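Local coordinates for protein ABC sugar (Ribose) transporter, periplasmic substrate-binding subunit (Rhodobacter sphaeroides, PDB 3L49) that probably binds a sugar in the periplasm and delivers it to an ABC transporter, at residues A[6-11]-A[261-266]; A[32-37]-A[254-259]. All blocks are in the same frame, centred on the assembly; numbering follows the deposited sequence.

From the N terminus the chain runs along strand 7-12, through helix 18-33 and a glycine turn into strand 37-42; after more than 200 further residues, helix 248-263 returns to pack beside these elements. Interaction 2 (32-37 with 254-259) closes the inner of two concentric loops, and interaction 1 (6-11 with 261-266) closes the outer one, so the two nest without crossing. Both draw on helix 248-263, one from its middle and one from its C-terminal end. Their centres lie about 7 Å apart. The two contacts touch directly: Ile-8 N and Thr-37 O, 2.8 Å apart, probably form a hydrogen bond, and Ile-8 CD1 packs on Val-259 CG1 (3.7 Å).

Interaction 1. Residues A[6-11]-A[261-266]; sequences KTIGIT and RHLAGQ
Ile-8 and Leu-263 meet tip to tip: the CD1 methyl of Ile-8 lies 4.0 Å from CD1 of Leu-263, the closest approach between the two segments. In Ile-8, chi1 of -46° sets CG1 opposite the carbonyl carbon and CG2 opposite the backbone N, and chi2 (-59°) then carries CD1 toward Leu-263. Leu-263 likewise sets CG opposite its carbonyl carbon and presents one branch, CD1, to the strand.

Lys-6 comes to the same leucine with its aliphatic part: CD is 4.5 Å from Leu-263 CD1, a looser approach at the margin of the contact. Leu-263 thus meets both strand-side residues through one methyl. No hydrogen bond crosses between the segments, and the area they bury is small, 111 Å² for both sides together. Further in, Ile-8 also packs on Ile-31 of helix 18-33 and on Ile-66 of strand 64-68.

Just beyond Leu-263 the helix ends in a Schellman motif, with Gln-266 N bonded to Arg-261 O (3.1 Å) and Gly-265 N to His-262 O (3.1 Å); Gly-265 takes the positive phi of 66°. The arrangement is the helix-on-sheet packing of an alpha/beta lobe in a periplasmic binding protein.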
loop_
_atom_site.group_PDB
_atom_site.type_symbol
_atom_site.label_atom_id
_atom_site.label_comp_id
_atom_site.label_asym_id
_atom_site.label_seq_id
_atom_site.Cartn_x
_atom_site.Cartn_y
_atom_site.Cartn_z
ATOM N N LYS A 6 5.260 19.293 -22.489
ATOM C CA LYS A 6 6.041 18.374 -21.667
ATOM C C LYS A 6 5.606 16.926 -21.815
ATOM O O LYS A 6 4.449 16.630 -22.138
ATOM C CB LYS A 6 6.014 18.783 -20.185
ATOM C CG LYS A 6 6.102 20.291 -19.904
ATOM C CD LYS A 6 7.518 20.820 -19.845
ATOM C CE LYS A 6 7.502 22.347 -19.835
ATOM N NZ LYS A 6 8.810 22.923 -19.417
ATOM N N THR A 7 6.560 16.030 -21.579
ATOM C CA THR A 7 6.311 14.602 -21.604
ATOM C C THR A 7 6.701 14.031 -20.256
ATOM O O THR A 7 7.829 14.221 -19.804
ATOM C CB THR A 7 7.122 13.894 -22.715
ATOM O OG1 THR A 7 6.956 14.591 -23.955
ATOM C CG2 THR A 7 6.659 12.459 -22.885
ATOM N N ILE A 8 5.757 13.352 -19.611
ATOM C CA ILE A 8 5.998 12.755 -18.301
ATOM C C ILE A 8 5.860 11.248 -18.397
ATOM O O ILE A 8 4.820 10.739 -18.810
ATOM C CB ILE A 8 5.008 13.290 -17.211
ATOM C CG1 ILE A 8 4.868 14.824 -17.249
ATOM C CG2 ILE A 8 5.375 12.761 -15.805
ATOM C CD1 ILE A 8 6.147 15.627 -17.046
ATOM N N GLY A 9 6.917 10.537 -18.025
ATOM C CA GLY A 9 6.864 9.089 -17.921
ATOM C C GLY A 9 6.313 8.621 -16.583
ATOM O O GLY A 9 6.593 9.216 -15.546
ATOM N N ILE A 10 5.515 7.559 -16.623
ATOM C CA ILE A 10 5.012 6.878 -15.424
ATOM C C ILE A 10 5.512 5.438 -15.432
ATOM O O ILE A 10 5.321 4.723 -16.418
ATOM C CB ILE A 10 3.459 6.841 -15.390
ATOM C CG1 ILE A 10 2.867 8.251 -15.391
ATOM C CG2 ILE A 10 2.939 6.030 -14.187
ATOM C CD1 ILE A 10 1.461 8.266 -15.925
ATOM N N THR A 11 6.157 5.019 -14.347
ATOM C CA THR A 11 6.542 3.615 -14.178
ATOM C C THR A 11 5.959 3.009 -12.884
ATOM O O THR A 11 6.408 3.307 -11.789
ATOM C CB THR A 11 8.096 3.369 -14.337
ATOM O OG1 THR A 11 8.433 2.045 -13.903
ATOM C CG2 THR A 11 8.934 4.370 -13.545
ATOM N N ARG A 261 4.605 21.677 -10.720
ATOM C CA ARG A 261 5.083 22.789 -9.904
ATOM C C ARG A 261 6.582 22.953 -10.086
ATOM O O ARG A 261 7.064 24.053 -10.335
ATOM C CB ARG A 261 4.763 22.555 -8.424
ATOM C CG ARG A 261 4.341 23.794 -7.675
ATOM C CD ARG A 261 4.176 23.540 -6.181
ATOM N NE ARG A 261 3.393 24.603 -5.553
ATOM C CZ ARG A 261 3.879 25.771 -5.137
ATOM N NH1 ARG A 261 5.169 26.057 -5.261
ATOM N NH2 ARG A 261 3.066 26.663 -4.586
ATOM N N HIS A 262 7.299 21.837 -9.977
ATOM C CA HIS A 262 8.750 21.780 -10.097
ATOM C C HIS A 262 9.259 22.293 -11.450
ATOM O O HIS A 262 10.272 23.000 -11.518
ATOM C CB HIS A 262 9.213 20.341 -9.882
ATOM C CG HIS A 262 10.670 20.124 -10.145
ATOM N ND1 HIS A 262 11.647 20.457 -9.233
ATOM C CD2 HIS A 262 11.316 19.607 -11.217
ATOM C CE1 HIS A 262 12.833 20.156 -9.732
ATOM N NE2 HIS A 262 12.660 19.638 -10.933
ATOM N N LEU A 263 8.544 21.936 -12.513
ATOM C CA LEU A 263 8.958 22.283 -13.866
ATOM C C LEU A 263 8.678 23.751 -14.182
ATOM O O LEU A 263 9.321 24.342 -15.051
ATOM C CB LEU A 263 8.302 21.347 -14.889
ATOM C CG LEU A 263 8.756 19.879 -14.873
ATOM C CD1 LEU A 263 7.892 19.022 -15.773
ATOM C CD2 LEU A 263 10.226 19.732 -15.248
ATOM N N ALA A 264 7.728 24.338 -13.461
ATOM C CA ALA A 264 7.469 25.769 -13.540
ATOM C C ALA A 264 8.399 26.565 -12.609
ATOM O O ALA A 264 8.132 27.729 -12.314
ATOM C CB ALA A 264 6.002 26.064 -13.225
ATOM N N GLY A 265 9.488 25.933 -12.160
ATOM C CA GLY A 265 10.488 26.561 -11.292
ATOM C C GLY A 265 9.995 26.938 -9.902
ATOM O O GLY A 265 10.407 27.954 -9.340
ATOM N N GLN A 266 9.112 26.123 -9.341
ATOM C CA GLN A 266 8.509 26.443 -8.056
ATOM C C GLN A 266 8.930 25.473 -6.971
ATOM O O GLN A 266 9.413 24.373 -7.261
ATOM C CB GLN A 266 6.988 26.502 -8.168
ATOM C CG GLN A 266 6.479 27.693 -8.956
ATOM C CD GLN A 266 4.974 27.679 -9.131
ATOM O OE1 GLN A 266 4.248 27.062 -8.348
ATOM N NE2 GLN A 266 4.495 28.368 -10.161
#

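Interaction 2. Residues A[32-37]-A[254-259]; sequences ERLGGT and LAVQNV
Leu-34, just past the C-terminal end of helix 18-33, meets Val-256 in the middle of helix 248-263; both helices lie beside the parallel sheet in one alpha/beta lobe of this periplasmic binding protein. The closest pair of CA atoms, those of Leu-34 and Gln-257, is 8.8 Å apart, and the segments bury 114 Å² on both sides together.

The apolar part rests on CD1 of Leu-34, which lies 4.1 Å from CG1 of Val-256. The side chains run alongside each other in opposite senses, so that CD1 lies beside CG1 and not end on. Val-256 offers the branch that stands opposite its backbone N (chi1 177°). Val-256 is buried; it also packs on Ile-31 and on Ile-66 of strand 64-68, while Leu-3 of the N-terminal segment touches both Leu-34 and Val-256.

The polar margin brings Arg-33 and Gln-257 together without a hydrogen bond. Gln-257 NE2 sits at the edge of the Arg-33 guanidinium, near its plane, 4.2 Å from NH2. Both groups are nitrogen donors, so their proximity is not itself a bond; the charge of Arg-33 is met by a salt bridge from NH2 to Glu-30 OE2, about one turn back on the same helix. The amide of Gln-257 also approaches Leu-34, with NE2 4.5 Å from CD1.

The backbone turn just after Leu-34 directs the chain from the helix toward strand 37-42. Gly-35, at a phi of 95°, forms the Schellman turn that ends helix 18-33, and its N bonds to Glu-32 O at 3.1 Å.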
loop_
_atom_site.group_PDB
_atom_site.type_symbol
_atom_site.label_atom_id
_atom_site.label_comp_id
_atom_site.label_asym_id
_atom_site.label_seq_id
_atom_site.Cartn_x
_atom_site.Cartn_y
_atom_site.Cartn_z
ATOM N N GLU A 32 -2.583 14.629 -18.838
ATOM C CA GLU A 32 -3.339 15.029 -20.012
ATOM C C GLU A 32 -4.208 16.254 -19.759
ATOM O O GLU A 32 -4.328 17.113 -20.632
ATOM C CB GLU A 32 -4.170 13.860 -20.530
ATOM C CG GLU A 32 -3.314 12.696 -21.045
ATOM C CD GLU A 32 -4.132 11.498 -21.513
ATOM O OE1 GLU A 32 -3.517 10.505 -21.960
ATOM O OE2 GLU A 32 -5.384 11.542 -21.435
ATOM N N ARG A 33 -4.783 16.347 -18.561
ATOM C CA ARG A 33 -5.587 17.508 -18.179
ATOM C C ARG A 33 -4.780 18.808 -18.216
ATOM O O ARG A 33 -5.255 19.823 -18.730
ATOM C CB ARG A 33 -6.197 17.316 -16.791
ATOM C CG ARG A 33 -7.163 18.412 -16.417
ATOM C CD ARG A 33 -7.679 18.296 -14.992
ATOM N NE ARG A 33 -6.821 18.898 -13.965
ATOM C CZ ARG A 33 -6.706 20.201 -13.700
ATOM N NH1 ARG A 33 -7.355 21.116 -14.410
ATOM N NH2 ARG A 33 -5.901 20.600 -12.728
ATOM N N LEU A 34 -3.555 18.761 -17.691
ATOM C CA LEU A 34 -2.659 19.924 -17.666
ATOM C C LEU A 34 -1.977 20.199 -19.023
ATOM O O LEU A 34 -1.162 21.123 -19.150
ATOM C CB LEU A 34 -1.613 19.764 -16.552
ATOM C CG LEU A 34 -2.101 19.663 -15.103
ATOM C CD1 LEU A 34 -0.949 19.286 -14.174
ATOM C CD2 LEU A 34 -2.762 20.963 -14.641
ATOM N N GLY A 35 -2.310 19.389 -20.026
ATOM C CA GLY A 35 -1.869 19.616 -21.404
ATOM C C GLY A 35 -0.620 18.842 -21.777
ATOM O O GLY A 35 0.017 19.125 -22.788
ATOM N N GLY A 36 -0.278 17.854 -20.960
ATOM C CA GLY A 36 0.938 17.090 -21.152
ATOM C C GLY A 36 0.740 15.814 -21.931
ATOM O O GLY A 36 -0.392 15.428 -22.258
ATOM N N THR A 37 1.866 15.182 -22.244
ATOM C CA THR A 37 1.900 13.858 -22.842
ATOM C C THR A 37 2.349 12.888 -21.754
ATOM O O THR A 37 3.288 13.167 -21.012
ATOM C CB THR A 37 2.858 13.814 -24.078
ATOM O OG1 THR A 37 2.412 14.759 -25.059
ATOM C CG2 THR A 37 2.908 12.426 -24.722
ATOM N N LEU A 254 -2.092 14.504 -7.138
ATOM C CA LEU A 254 -1.221 15.423 -6.398
ATOM C C LEU A 254 0.243 15.300 -6.805
ATOM O O LEU A 254 0.974 16.294 -6.811
ATOM C CB LEU A 254 -1.357 15.189 -4.890
ATOM C CG LEU A 254 -2.591 15.684 -4.133
ATOM C CD1 LEU A 254 -2.725 14.944 -2.804
ATOM C CD2 LEU A 254 -2.534 17.195 -3.925
ATOM N N ALA A 255 0.655 14.071 -7.122
ATOM C CA ALA A 255 1.995 13.773 -7.608
ATOM C C ALA A 255 2.308 14.497 -8.918
ATOM O O ALA A 255 3.411 15.004 -9.095
ATOM C CB ALA A 255 2.179 12.267 -7.767
ATOM N N VAL A 256 1.323 14.558 -9.815
ATOM C CA VAL A 256 1.478 15.220 -11.111
ATOM C C VAL A 256 1.599 16.739 -10.944
ATOM O O VAL A 256 2.343 17.393 -11.679
ATOM C CB VAL A 256 0.347 14.816 -12.104
ATOM C CG1 VAL A 256 0.470 15.559 -13.431
ATOM C CG2 VAL A 256 0.396 13.329 -12.362
ATOM N N GLN A 257 0.899 17.313 -9.973
ATOM C CA GLN A 257 1.069 18.750 -9.766
ATOM C C GLN A 257 2.313 19.109 -8.968
ATOM O O GLN A 257 2.743 20.244 -9.009
ATOM C CB GLN A 257 -0.183 19.458 -9.255
ATOM C CG GLN A 257 -1.175 18.607 -8.547
ATOM C CD GLN A 257 -2.593 19.011 -8.883
ATOM O OE1 GLN A 257 -3.400 19.246 -7.993
ATOM N NE2 GLN A 257 -2.902 19.100 -10.174
ATOM N N ASN A 258 2.900 18.141 -8.275
ATOM C CA ASN A 258 4.261 18.302 -7.778
ATOM C C ASN A 258 5.259 18.354 -8.931
ATOM O O ASN A 258 6.180 19.172 -8.922
ATOM C CB ASN A 258 4.625 17.197 -6.794
ATOM C CG ASN A 258 4.082 17.461 -5.406
ATOM O OD1 ASN A 258 4.093 18.600 -4.931
ATOM N ND2 ASN A 258 3.600 16.412 -4.749
ATOM N N VAL A 259 5.060 17.489 -9.926
ATOM C CA VAL A 259 5.827 17.541 -11.170
ATOM C C VAL A 259 5.633 18.889 -11.875
ATOM O O VAL A 259 6.600 19.576 -12.204
ATOM C CB VAL A 259 5.433 16.397 -12.141
ATOM C CG1 VAL A 259 6.249 16.474 -13.418
ATOM C CG2 VAL A 259 5.626 15.041 -11.493
#